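Local coordinates for probable uracil-DNA glycosylase (Acanthamoeba polyphaga mimivirus, PDB 5X55), which is a probable uracil-DNA glycosylase, an alpha/beta protein of that superfamily folded round a central four-stranded parallel sheet, at residues Ile183-Pro194 / Gln249-Thr260; Ser316-Thr327 / Thr341-His350. All blocks are in the same frame, centred on the assembly; numbering follows the deposited sequence.

Contact 1 (Ile183-Pro194 / Gln249-Thr260); sequences IKVVILGQDPYP and QGTFMINSAFTT
Ile183 lays CD1 over one face of the Phe252 ring, a CH-pi contact 3.8 Å from the ring centroid. Phe252 lies on the same side of the sheet as Val186, Leu188 and Ile254; with CG anti to the backbone N (chi1 -171°), its ring is set between Ile183 CD1 and Ile254 CG2, which covers the opposite face. Val186 CG1 meets the ring edge. Farther along, Leu188 CD2 and Ile254 CG1 pack 3.8 Å apart, their side chains side by side. On the other side of the sheet, Ile187 CD1 rests on Thr251 CG2.

Backbone bonds join the two parallel strands. Gly250 O accepts from both Lys184 N and Val185 N, Phe252 contributes its N to Val185 O and its O to Ile187 N, and Gly189 N reaches Ile254 O at 2.7 Å. The pairing runs on from Ser256 N to Gly189 O and from Ala257 N to Gln190 O.

Polar groups gather around Gly189-Pro192 and Asn255-Thr259. Lacking a side chain, Gly189 lets Asn255 OD1 approach its CA to 3.3 Å. Pro192 brings CD to 3.2 Å from Ala257 O, while one water bridges Asp191 OD2 and Thr259 O. Ser256 OG has its main partner in His298.

These are neighbouring parallel strands of an alpha/beta fold, covered near Phe252 and Ile254 by helices 173-177 and 273-286. Gly189-Pro194, GQDPYP, matches the GQDPYH motif (water-activating loop) of family 1 uracil-DNA glycosylases except for Pro194 in place of histidine; in relatives this loop borders the active site.

Contact 2 (Ser316-Thr327 / Thr341-His350); sequences SSHPSPYSVSNT and TYPSFNSVDH
Pro319 and His350 lie over opposite faces of the Phe345 ring. Pro319 CB stands above the ring centre, 3.5 Å from the centroid and 2° off the normal, a nearly perpendicular CH-pi contact. From the other face, His350 NE2 sits above the rim of the ring, and its rotation is fixed by the hydrogen bond that NE2 donates to Phe345 O at 2.8 Å. Val324 CG2 comes in obliquely at Phe345 CD1, 3.9 Å away. With CG anti to the backbone N (chi1 178°), Phe345 projects between these groups, and Trp295 adds edge-to-face contacts to both Phe345 and His350.

Two serines work at the base of this cluster. Ser316 OG lies near the plane of the imidazole, at its edge, 3.0 Å from His350 CE1, and gives its proton to Ser317 O. The hydroxyl of Ser317 accepts from Phe345 N at 3.0 Å; its own proton has Ser323 O and Asn326 O within range, so one buried OG ties the turn of residues 323-326 to the start of the 3-10 segment. Ser317 N bonds Pro343 O as well.

Asn346 crosses Val324 at about a right angle and bonds through its backbone N to Val324 O (3.1 Å). Ser344 OG donates to Asn346 OD1, a link that orients the amide with ND2 against Ser325 CB, 3.4 Å away. At the more exposed end, Thr327 CB packs on Thr341 CG2 where the hairpin of strands 328-332 and 338-342 begins and ends.

The sequence His318-Ser323, HPSPYS, matches the HPSP signature of family 1 uracil-DNA glycosylases and probably corresponds to their leucine loop, which lies beside the active site in relatives, with Tyr322 apparently at the position of the leucine.

How the contacts relate
Contact 1 comes first along the chain and closes before contact 2 opens. Their centres lie about 18 Å apart and their nearest atoms about 6 Å, without touching. Across the parallel sheet the order is 251-255, 185-189, 291-295, 312-316: contact 1 pairs an edge strand with its neighbour, and contact 2 starts at the end of the opposite edge strand. Strand 291-295 joins them, bonding to Val186 on one side and Ser316 on the other. Phe209 is a second bridge, accepting from Tyr193 OH and touching Pro319. Both signature loops thus leave the C-terminal ends of parallel strands, consistent with a shared active-site region.

Contact 1 (Ile183-Pro194 / Gln249-Thr260)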
loop_
_atom_site.group_PDB
_atom_site.type_symbol
_atom_site.label_atom_id
_atom_site.label_comp_id
_atom_site.label_asym_id
_atom_site.label_seq_id
_atom_site.Cartn_x
_atom_site.Cartn_y
_atom_site.Cartn_z
ATOM N N ILE A 183 0.237 -3.371 -13.098
ATOM C CA ILE A 183 -0.401 -2.373 -12.258
ATOM C C ILE A 183 -1.360 -1.543 -13.096
ATOM O O ILE A 183 -0.992 -1.032 -14.160
ATOM C CB ILE A 183 0.660 -1.481 -11.596
ATOM C CG1 ILE A 183 1.419 -2.275 -10.534
ATOM C CG2 ILE A 183 0.025 -0.225 -11.019
ATOM C CD1 ILE A 183 2.802 -1.747 -10.256
ATOM N N LYS A 184 -2.597 -1.390 -12.612
ATOM C CA LYS A 184 -3.547 -0.440 -13.188
ATOM C C LYS A 184 -3.872 0.737 -12.281
ATOM O O LYS A 184 -4.132 1.824 -12.782
ATOM C CB LYS A 184 -4.855 -1.143 -13.545
ATOM C CG LYS A 184 -4.669 -2.322 -14.449
ATOM C CD LYS A 184 -5.670 -3.394 -14.090
ATOM C CE LYS A 184 -6.707 -3.577 -15.153
ATOM N NZ LYS A 184 -7.414 -4.900 -14.943
ATOM N N VAL A 185 -3.895 0.530 -10.969
ATOM C CA VAL A 185 -4.285 1.533 -9.988
ATOM C C VAL A 185 -3.292 1.434 -8.848
ATOM O O VAL A 185 -2.925 0.326 -8.440
ATOM C CB VAL A 185 -5.723 1.301 -9.469
ATOM C CG1 VAL A 185 -6.142 2.419 -8.530
ATOM C CG2 VAL A 185 -6.697 1.156 -10.615
ATOM N N VAL A 186 -2.819 2.586 -8.368
ATOM C CA VAL A 186 -1.903 2.671 -7.234
ATOM C C VAL A 186 -2.660 3.359 -6.111
ATOM O O VAL A 186 -3.083 4.513 -6.268
ATOM C CB VAL A 186 -0.630 3.456 -7.585
ATOM C CG1 VAL A 186 0.266 3.579 -6.349
ATOM C CG2 VAL A 186 0.109 2.806 -8.762
ATOM N N ILE A 187 -2.858 2.653 -4.996
ATOM C CA ILE A 187 -3.510 3.208 -3.806
ATOM C C ILE A 187 -2.489 3.244 -2.670
ATOM O O ILE A 187 -2.133 2.202 -2.101
ATOM C CB ILE A 187 -4.760 2.414 -3.393
ATOM C CG1 ILE A 187 -5.649 2.127 -4.611
ATOM C CG2 ILE A 187 -5.544 3.188 -2.310
ATOM C CD1 ILE A 187 -7.029 1.635 -4.261
ATOM N N LEU A 188 -2.050 4.440 -2.309
ATOM C CA LEU A 188 -1.072 4.599 -1.242
ATOM C C LEU A 188 -1.724 4.640 0.134
ATOM O O LEU A 188 -2.680 5.386 0.363
ATOM C CB LEU A 188 -0.271 5.866 -1.459
ATOM C CG LEU A 188 0.704 5.643 -2.599
ATOM C CD1 LEU A 188 1.024 6.985 -3.206
ATOM C CD2 LEU A 188 1.946 4.937 -2.065
ATOM N N GLY A 189 -1.209 3.823 1.041
ATOM C CA GLY A 189 -1.381 4.054 2.455
ATOM C C GLY A 189 -0.186 4.818 3.022
ATOM O O GLY A 189 0.795 5.138 2.343
ATOM N N GLN A 190 -0.281 5.128 4.297
ATOM C CA GLN A 190 0.801 5.845 4.946
ATOM C C GLN A 190 1.670 4.847 5.699
ATOM O O GLN A 190 2.670 4.375 5.153
ATOM C CB GLN A 190 0.229 6.914 5.859
ATOM C CG GLN A 190 1.258 7.845 6.444
ATOM C CD GLN A 190 0.601 8.965 7.252
ATOM O OE1 GLN A 190 0.362 10.050 6.734
ATOM N NE2 GLN A 190 0.315 8.699 8.524
ATOM N N ASP A 191 1.279 4.472 6.916
ATOM C CA ASP A 191 2.027 3.488 7.687
ATOM C C ASP A 191 1.246 2.169 7.804
ATOM O O ASP A 191 0.015 2.151 7.676
ATOM C CB ASP A 191 2.358 4.054 9.085
ATOM C CG ASP A 191 3.157 5.368 9.015
ATOM O OD1 ASP A 191 2.607 6.452 9.337
ATOM O OD2 ASP A 191 4.340 5.322 8.600
ATOM N N PRO A 192 1.929 1.036 8.003
ATOM C CA PRO A 192 1.206 -0.224 8.209
ATOM C C PRO A 192 0.445 -0.181 9.526
ATOM O O PRO A 192 0.762 0.606 10.426
ATOM C CB PRO A 192 2.306 -1.294 8.240
ATOM C CG PRO A 192 3.599 -0.597 7.840
ATOM C CD PRO A 192 3.391 0.868 8.135
ATOM N N TYR A 193 -0.593 -1.020 9.615
ATOM C CA TYR A 193 -1.332 -1.140 10.865
ATOM C C TYR A 193 -0.378 -1.564 11.970
ATOM O O TYR A 193 0.437 -2.478 11.760
ATOM C CB TYR A 193 -2.467 -2.151 10.777
ATOM C CG TYR A 193 -3.558 -1.770 9.820
ATOM C CD1 TYR A 193 -4.256 -0.580 9.966
ATOM C CD2 TYR A 193 -3.895 -2.609 8.767
ATOM C CE1 TYR A 193 -5.276 -0.228 9.069
ATOM C CE2 TYR A 193 -4.913 -2.280 7.876
ATOM C CZ TYR A 193 -5.598 -1.094 8.028
ATOM O OH TYR A 193 -6.597 -0.770 7.129
ATOM N N PRO A 194 -0.417 -0.909 13.138
ATOM C CA PRO A 194 0.458 -1.320 14.250
ATOM C C PRO A 194 -0.127 -2.438 15.095
ATOM O O PRO A 194 0.619 -3.058 15.868
ATOM C CB PRO A 194 0.609 -0.023 15.076
ATOM C CG PRO A 194 -0.739 0.650 14.899
ATOM C CD PRO A 194 -1.188 0.313 13.455
ATOM N N GLN A 249 -6.099 -8.282 -9.319
ATOM C CA GLN A 249 -6.614 -7.670 -10.540
ATOM C C GLN A 249 -5.910 -6.366 -10.895
ATOM O O GLN A 249 -6.403 -5.619 -11.749
ATOM C CB GLN A 249 -8.121 -7.421 -10.421
ATOM C CG GLN A 249 -8.979 -8.700 -10.219
ATOM C CD GLN A 249 -10.440 -8.374 -9.977
ATOM O OE1 GLN A 249 -11.170 -7.990 -10.894
ATOM N NE2 GLN A 249 -10.862 -8.476 -8.723
ATOM N N GLY A 250 -4.779 -6.068 -10.269
ATOM C CA GLY A 250 -3.989 -4.919 -10.645
ATOM C C GLY A 250 -4.127 -3.690 -9.768
ATOM O O GLY A 250 -3.678 -2.616 -10.179
ATOM N N THR A 251 -4.710 -3.807 -8.575
ATOM C CA THR A 251 -4.747 -2.698 -7.630
ATOM C C THR A 251 -3.480 -2.754 -6.771
ATOM O O THR A 251 -3.343 -3.626 -5.903
ATOM C CB THR A 251 -6.012 -2.740 -6.773
ATOM O OG1 THR A 251 -7.133 -3.085 -7.596
ATOM C CG2 THR A 251 -6.267 -1.357 -6.170
ATOM N N PHE A 252 -2.561 -1.815 -7.004
ATOM C CA PHE A 252 -1.244 -1.802 -6.355
ATOM C C PHE A 252 -1.357 -1.015 -5.052
ATOM O O PHE A 252 -1.157 0.198 -5.008
ATOM C CB PHE A 252 -0.207 -1.195 -7.295
ATOM C CG PHE A 252 1.227 -1.318 -6.830
ATOM C CD1 PHE A 252 1.872 -2.549 -6.829
ATOM C CD2 PHE A 252 1.949 -0.192 -6.466
ATOM C CE1 PHE A 252 3.199 -2.665 -6.443
ATOM C CE2 PHE A 252 3.286 -0.299 -6.076
ATOM C CZ PHE A 252 3.911 -1.546 -6.063
ATOM N N MET A 253 -1.671 -1.715 -3.978
ATOM C CA MET A 253 -1.993 -1.090 -2.698
ATOM C C MET A 253 -0.796 -1.273 -1.785
ATOM O O MET A 253 -0.628 -2.330 -1.179
ATOM C CB MET A 253 -3.249 -1.709 -2.089
ATOM C CG MET A 253 -4.457 -1.759 -3.032
ATOM S SD MET A 253 -5.936 -2.394 -2.193
ATOM C CE MET A 253 -6.245 -1.011 -1.077
ATOM N N ILE A 254 0.026 -0.231 -1.672
ATOM C CA ILE A 254 1.209 -0.249 -0.823
ATOM C C ILE A 254 1.117 0.883 0.199
ATOM O O ILE A 254 0.379 1.856 0.030
ATOM C CB ILE A 254 2.505 -0.109 -1.646
ATOM C CG1 ILE A 254 2.474 1.198 -2.439
ATOM C CG2 ILE A 254 2.694 -1.285 -2.576
ATOM C CD1 ILE A 254 3.818 1.625 -2.966
ATOM N N ASN A 255 1.905 0.747 1.263
ATOM C CA ASN A 255 2.126 1.797 2.245
ATOM C C ASN A 255 3.439 2.516 1.931
ATOM O O ASN A 255 4.454 1.866 1.673
ATOM C CB ASN A 255 2.162 1.204 3.651
ATOM C CG ASN A 255 0.812 0.654 4.099
ATOM O OD1 ASN A 255 -0.203 1.328 3.979
ATOM N ND2 ASN A 255 0.801 -0.566 4.631
ATOM N N SER A 256 3.425 3.857 1.960
ATOM C CA SER A 256 4.649 4.597 1.666
ATOM C C SER A 256 5.749 4.318 2.695
ATOM O O SER A 256 6.939 4.401 2.370
ATOM C CB SER A 256 4.344 6.089 1.600
ATOM O OG SER A 256 3.793 6.534 2.827
ATOM N N ALA A 257 5.379 4.000 3.934
ATOM C CA ALA A 257 6.296 3.452 4.926
ATOM C C ALA A 257 6.056 1.948 4.991
ATOM O O ALA A 257 5.003 1.499 5.456
ATOM C CB ALA A 257 6.088 4.087 6.299
ATOM N N PHE A 258 7.036 1.168 4.557
ATOM C CA PHE A 258 6.787 -0.261 4.451
ATOM C C PHE A 258 6.780 -0.989 5.789
ATOM O O PHE A 258 6.280 -2.121 5.840
ATOM C CB PHE A 258 7.812 -0.898 3.503
ATOM C CG PHE A 258 7.489 -0.688 2.044
ATOM C CD1 PHE A 258 7.597 0.570 1.467
ATOM C CD2 PHE A 258 7.058 -1.736 1.260
ATOM C CE1 PHE A 258 7.295 0.760 0.122
ATOM C CE2 PHE A 258 6.753 -1.551 -0.079
ATOM C CZ PHE A 258 6.873 -0.308 -0.648
ATOM N N THR A 259 7.294 -0.389 6.863
ATOM C CA THR A 259 7.358 -1.068 8.152
ATOM C C THR A 259 6.942 -0.140 9.284
ATOM O O THR A 259 6.944 1.082 9.154
ATOM C CB THR A 259 8.772 -1.590 8.454
ATOM O OG1 THR A 259 9.702 -0.501 8.387
ATOM C CG2 THR A 259 9.176 -2.658 7.452
ATOM N N THR A 260 6.584 -0.750 10.411
ATOM C CA THR A 260 6.556 -0.069 11.688
ATOM C C THR A 260 6.930 -1.095 12.751
ATOM O O THR A 260 7.420 -2.181 12.437
ATOM C CB THR A 260 5.198 0.615 11.916
ATOM O OG1 THR A 260 5.277 1.461 13.072
ATOM C CG2 THR A 260 4.048 -0.399 12.062
HETATM O O HOH W 1 6.163 3.561 10.098
HETATM O O HOH W 2 -0.979 -2.250 6.964
#

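Contact 2 (Ser316-Thr327 / Thr341-His350)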
loop_
_atom_site.group_PDB
_atom_site.type_symbol
_atom_site.label_atom_id
_atom_site.label_comp_id
_atom_site.label_asym_id
_atom_site.label_seq_id
_atom_site.Cartn_x
_atom_site.Cartn_y
_atom_site.Cartn_z
ATOM N N SER A 316 -9.026 12.902 -2.595
ATOM C CA SER A 316 -10.056 13.248 -1.625
ATOM C C SER A 316 -9.436 13.173 -0.236
ATOM O O SER A 316 -8.239 12.918 -0.086
ATOM C CB SER A 316 -11.243 12.299 -1.733
ATOM O OG SER A 316 -10.879 11.051 -1.159
ATOM N N SER A 317 -10.265 13.367 0.787
ATOM C CA SER A 317 -9.788 13.137 2.140
ATOM C C SER A 317 -9.676 11.634 2.418
ATOM O O SER A 317 -10.171 10.781 1.670
ATOM C CB SER A 317 -10.713 13.788 3.172
ATOM O OG SER A 317 -11.838 12.957 3.452
ATOM N N HIS A 318 -9.036 11.333 3.543
ATOM C CA HIS A 318 -8.771 9.964 3.946
ATOM C C HIS A 318 -10.036 9.302 4.497
ATOM O O HIS A 318 -10.868 9.963 5.131
ATOM C CB HIS A 318 -7.675 9.959 5.009
ATOM C CG HIS A 318 -7.086 8.608 5.295
ATOM N ND1 HIS A 318 -7.658 7.718 6.178
ATOM C CD2 HIS A 318 -5.951 8.016 4.850
ATOM C CE1 HIS A 318 -6.908 6.634 6.260
ATOM N NE2 HIS A 318 -5.872 6.783 5.457
ATOM N N PRO A 319 -10.192 7.991 4.288
ATOM C CA PRO A 319 -11.401 7.298 4.759
ATOM C C PRO A 319 -11.441 7.035 6.246
ATOM O O PRO A 319 -12.446 6.491 6.720
ATOM C CB PRO A 319 -11.355 5.962 3.998
ATOM C CG PRO A 319 -9.921 5.728 3.762
ATOM C CD PRO A 319 -9.366 7.108 3.444
ATOM N N SER A 320 -10.391 7.348 7.001
ATOM C CA SER A 320 -10.455 7.110 8.433
ATOM C C SER A 320 -11.623 7.897 9.030
ATOM O O SER A 320 -12.026 8.922 8.474
ATOM C CB SER A 320 -9.150 7.517 9.103
ATOM O OG SER A 320 -9.272 8.800 9.691
ATOM N N PRO A 321 -12.211 7.426 10.138
ATOM C CA PRO A 321 -13.382 8.130 10.703
ATOM C C PRO A 321 -13.121 9.585 11.078
ATOM O O PRO A 321 -14.073 10.377 11.134
ATOM C CB PRO A 321 -13.751 7.290 11.943
ATOM C CG PRO A 321 -12.661 6.277 12.107
ATOM C CD PRO A 321 -12.014 6.105 10.759
ATOM N N TYR A 322 -11.871 9.967 11.320
ATOM C CA TYR A 322 -11.585 11.350 11.669
ATOM C C TYR A 322 -11.649 12.294 10.472
ATOM O O TYR A 322 -11.755 13.502 10.668
ATOM C CB TYR A 322 -10.219 11.437 12.367
ATOM C CG TYR A 322 -10.289 11.003 13.825
ATOM C CD1 TYR A 322 -11.445 11.188 14.559
ATOM C CD2 TYR A 322 -9.219 10.400 14.461
ATOM C CE1 TYR A 322 -11.545 10.792 15.889
ATOM C CE2 TYR A 322 -9.297 10.001 15.808
ATOM C CZ TYR A 322 -10.468 10.199 16.511
ATOM O OH TYR A 322 -10.576 9.811 17.830
ATOM N N SER A 323 -11.635 11.779 9.236
ATOM C CA SER A 323 -11.633 12.650 8.065
ATOM C C SER A 323 -12.623 12.237 6.985
ATOM O O SER A 323 -12.758 12.954 5.990
ATOM C CB SER A 323 -10.221 12.718 7.466
ATOM O OG SER A 323 -9.716 11.416 7.205
ATOM N N VAL A 324 -13.343 11.124 7.163
ATOM C CA VAL A 324 -14.081 10.520 6.056
ATOM C C VAL A 324 -15.144 11.475 5.511
ATOM O O VAL A 324 -15.372 11.534 4.298
ATOM C CB VAL A 324 -14.689 9.169 6.498
ATOM C CG1 VAL A 324 -15.612 9.348 7.733
ATOM C CG2 VAL A 324 -15.424 8.485 5.329
ATOM N N SER A 325 -15.801 12.246 6.379
ATOM C CA SER A 325 -16.905 13.088 5.926
ATOM C C SER A 325 -16.562 14.570 5.906
ATOM O O SER A 325 -17.462 15.400 5.721
ATOM C CB SER A 325 -18.165 12.848 6.772
ATOM O OG SER A 325 -17.885 12.859 8.156
ATOM N N ASN A 326 -15.289 14.924 6.067
ATOM C CA ASN A 326 -14.830 16.296 5.929
ATOM C C ASN A 326 -14.007 16.448 4.661
ATOM O O ASN A 326 -13.303 15.520 4.249
ATOM C CB ASN A 326 -13.982 16.708 7.130
ATOM C CG ASN A 326 -14.750 16.627 8.426
ATOM O OD1 ASN A 326 -15.945 16.936 8.466
ATOM N ND2 ASN A 326 -14.079 16.200 9.494
ATOM N N THR A 327 -14.097 17.629 4.048
ATOM C CA THR A 327 -13.130 18.014 3.025
ATOM C C THR A 327 -11.711 17.979 3.599
ATOM O O THR A 327 -11.495 17.914 4.806
ATOM C CB THR A 327 -13.400 19.422 2.497
ATOM O OG1 THR A 327 -13.128 20.372 3.537
ATOM C CG2 THR A 327 -14.823 19.568 2.033
ATOM N N THR A 341 -8.530 22.826 -1.497
ATOM C CA THR A 341 -9.519 22.001 -0.823
ATOM C C THR A 341 -9.986 20.902 -1.771
ATOM O O THR A 341 -10.270 21.161 -2.939
ATOM C CB THR A 341 -10.695 22.856 -0.348
ATOM O OG1 THR A 341 -10.213 23.796 0.614
ATOM C CG2 THR A 341 -11.739 22.002 0.328
ATOM N N TYR A 342 -10.035 19.672 -1.267
ATOM C CA TYR A 342 -10.464 18.468 -1.960
ATOM C C TYR A 342 -11.634 17.858 -1.210
ATOM O O TYR A 342 -11.727 18.004 0.014
ATOM C CB TYR A 342 -9.319 17.451 -2.070
ATOM C CG TYR A 342 -8.145 18.044 -2.800
ATOM C CD1 TYR A 342 -8.045 17.952 -4.176
ATOM C CD2 TYR A 342 -7.160 18.748 -2.115
ATOM C CE1 TYR A 342 -6.977 18.521 -4.852
ATOM C CE2 TYR A 342 -6.093 19.327 -2.782
ATOM C CZ TYR A 342 -6.008 19.213 -4.152
ATOM O OH TYR A 342 -4.954 19.789 -4.826
ATOM N N PRO A 343 -12.546 17.189 -1.916
ATOM C CA PRO A 343 -13.788 16.726 -1.284
ATOM C C PRO A 343 -13.554 15.630 -0.257
ATOM O O PRO A 343 -12.495 15.001 -0.198
ATOM C CB PRO A 343 -14.613 16.198 -2.466
ATOM C CG PRO A 343 -13.606 15.911 -3.545
ATOM C CD PRO A 343 -12.545 16.963 -3.376
ATOM N N SER A 344 -14.582 15.414 0.565
ATOM C CA SER A 344 -14.556 14.345 1.549
ATOM C C SER A 344 -14.594 12.972 0.875
ATOM O O SER A 344 -15.183 12.786 -0.194
ATOM C CB SER A 344 -15.738 14.463 2.514
ATOM O OG SER A 344 -16.954 14.195 1.857
ATOM N N PHE A 345 -13.978 12.000 1.547
ATOM C CA PHE A 345 -13.909 10.648 1.013
ATOM C C PHE A 345 -15.289 10.111 0.666
ATOM O O PHE A 345 -15.485 9.539 -0.412
ATOM C CB PHE A 345 -13.221 9.720 2.018
ATOM C CG PHE A 345 -13.149 8.290 1.548
ATOM C CD1 PHE A 345 -14.200 7.399 1.801
ATOM C CD2 PHE A 345 -12.056 7.855 0.799
ATOM C CE1 PHE A 345 -14.135 6.091 1.336
ATOM C CE2 PHE A 345 -11.985 6.555 0.327
ATOM C CZ PHE A 345 -13.020 5.666 0.603
ATOM N N ASN A 346 -16.255 10.265 1.570
ATOM C CA ASN A 346 -17.532 9.593 1.360
ATOM C C ASN A 346 -18.414 10.273 0.317
ATOM O O ASN A 346 -19.488 9.753 0.019
ATOM C CB ASN A 346 -18.306 9.427 2.687
ATOM C CG ASN A 346 -18.699 10.754 3.353
ATOM O OD1 ASN A 346 -18.453 11.848 2.837
ATOM N ND2 ASN A 346 -19.336 10.643 4.518
ATOM N N SER A 347 -17.982 11.391 -0.263
ATOM C CA SER A 347 -18.758 12.068 -1.293
ATOM C C SER A 347 -18.266 11.786 -2.711
ATOM O O SER A 347 -18.944 12.173 -3.664
ATOM C CB SER A 347 -18.752 13.589 -1.050
ATOM O OG SER A 347 -17.512 14.158 -1.440
ATOM N N VAL A 348 -17.114 11.125 -2.877
ATOM C CA VAL A 348 -16.516 10.870 -4.187
ATOM C C VAL A 348 -16.753 9.420 -4.560
ATOM O O VAL A 348 -16.656 8.518 -3.715
ATOM C CB VAL A 348 -15.004 11.178 -4.192
ATOM C CG1 VAL A 348 -14.396 10.900 -5.568
ATOM C CG2 VAL A 348 -14.726 12.607 -3.758
ATOM N N ASP A 349 -17.061 9.182 -5.833
ATOM C CA ASP A 349 -17.197 7.816 -6.323
ATOM C C ASP A 349 -15.829 7.374 -6.840
ATOM O O ASP A 349 -15.577 7.315 -8.044
ATOM C CB ASP A 349 -18.275 7.746 -7.388
ATOM C CG ASP A 349 -18.525 6.340 -7.890
ATOM O OD1 ASP A 349 -17.972 5.373 -7.333
ATOM O OD2 ASP A 349 -19.320 6.203 -8.837
ATOM N N HIS A 350 -14.933 7.059 -5.891
ATOM C CA HIS A 350 -13.556 6.702 -6.240
ATOM C C HIS A 350 -13.508 5.580 -7.269
ATOM O O HIS A 350 -12.812 5.678 -8.288
ATOM C CB HIS A 350 -12.788 6.283 -4.993
ATOM C CG HIS A 350 -12.975 7.216 -3.842
ATOM N ND1 HIS A 350 -12.175 8.318 -3.640
ATOM C CD2 HIS A 350 -13.888 7.223 -2.844
ATOM C CE1 HIS A 350 -12.586 8.965 -2.568
ATOM N NE2 HIS A 350 -13.616 8.314 -2.059
#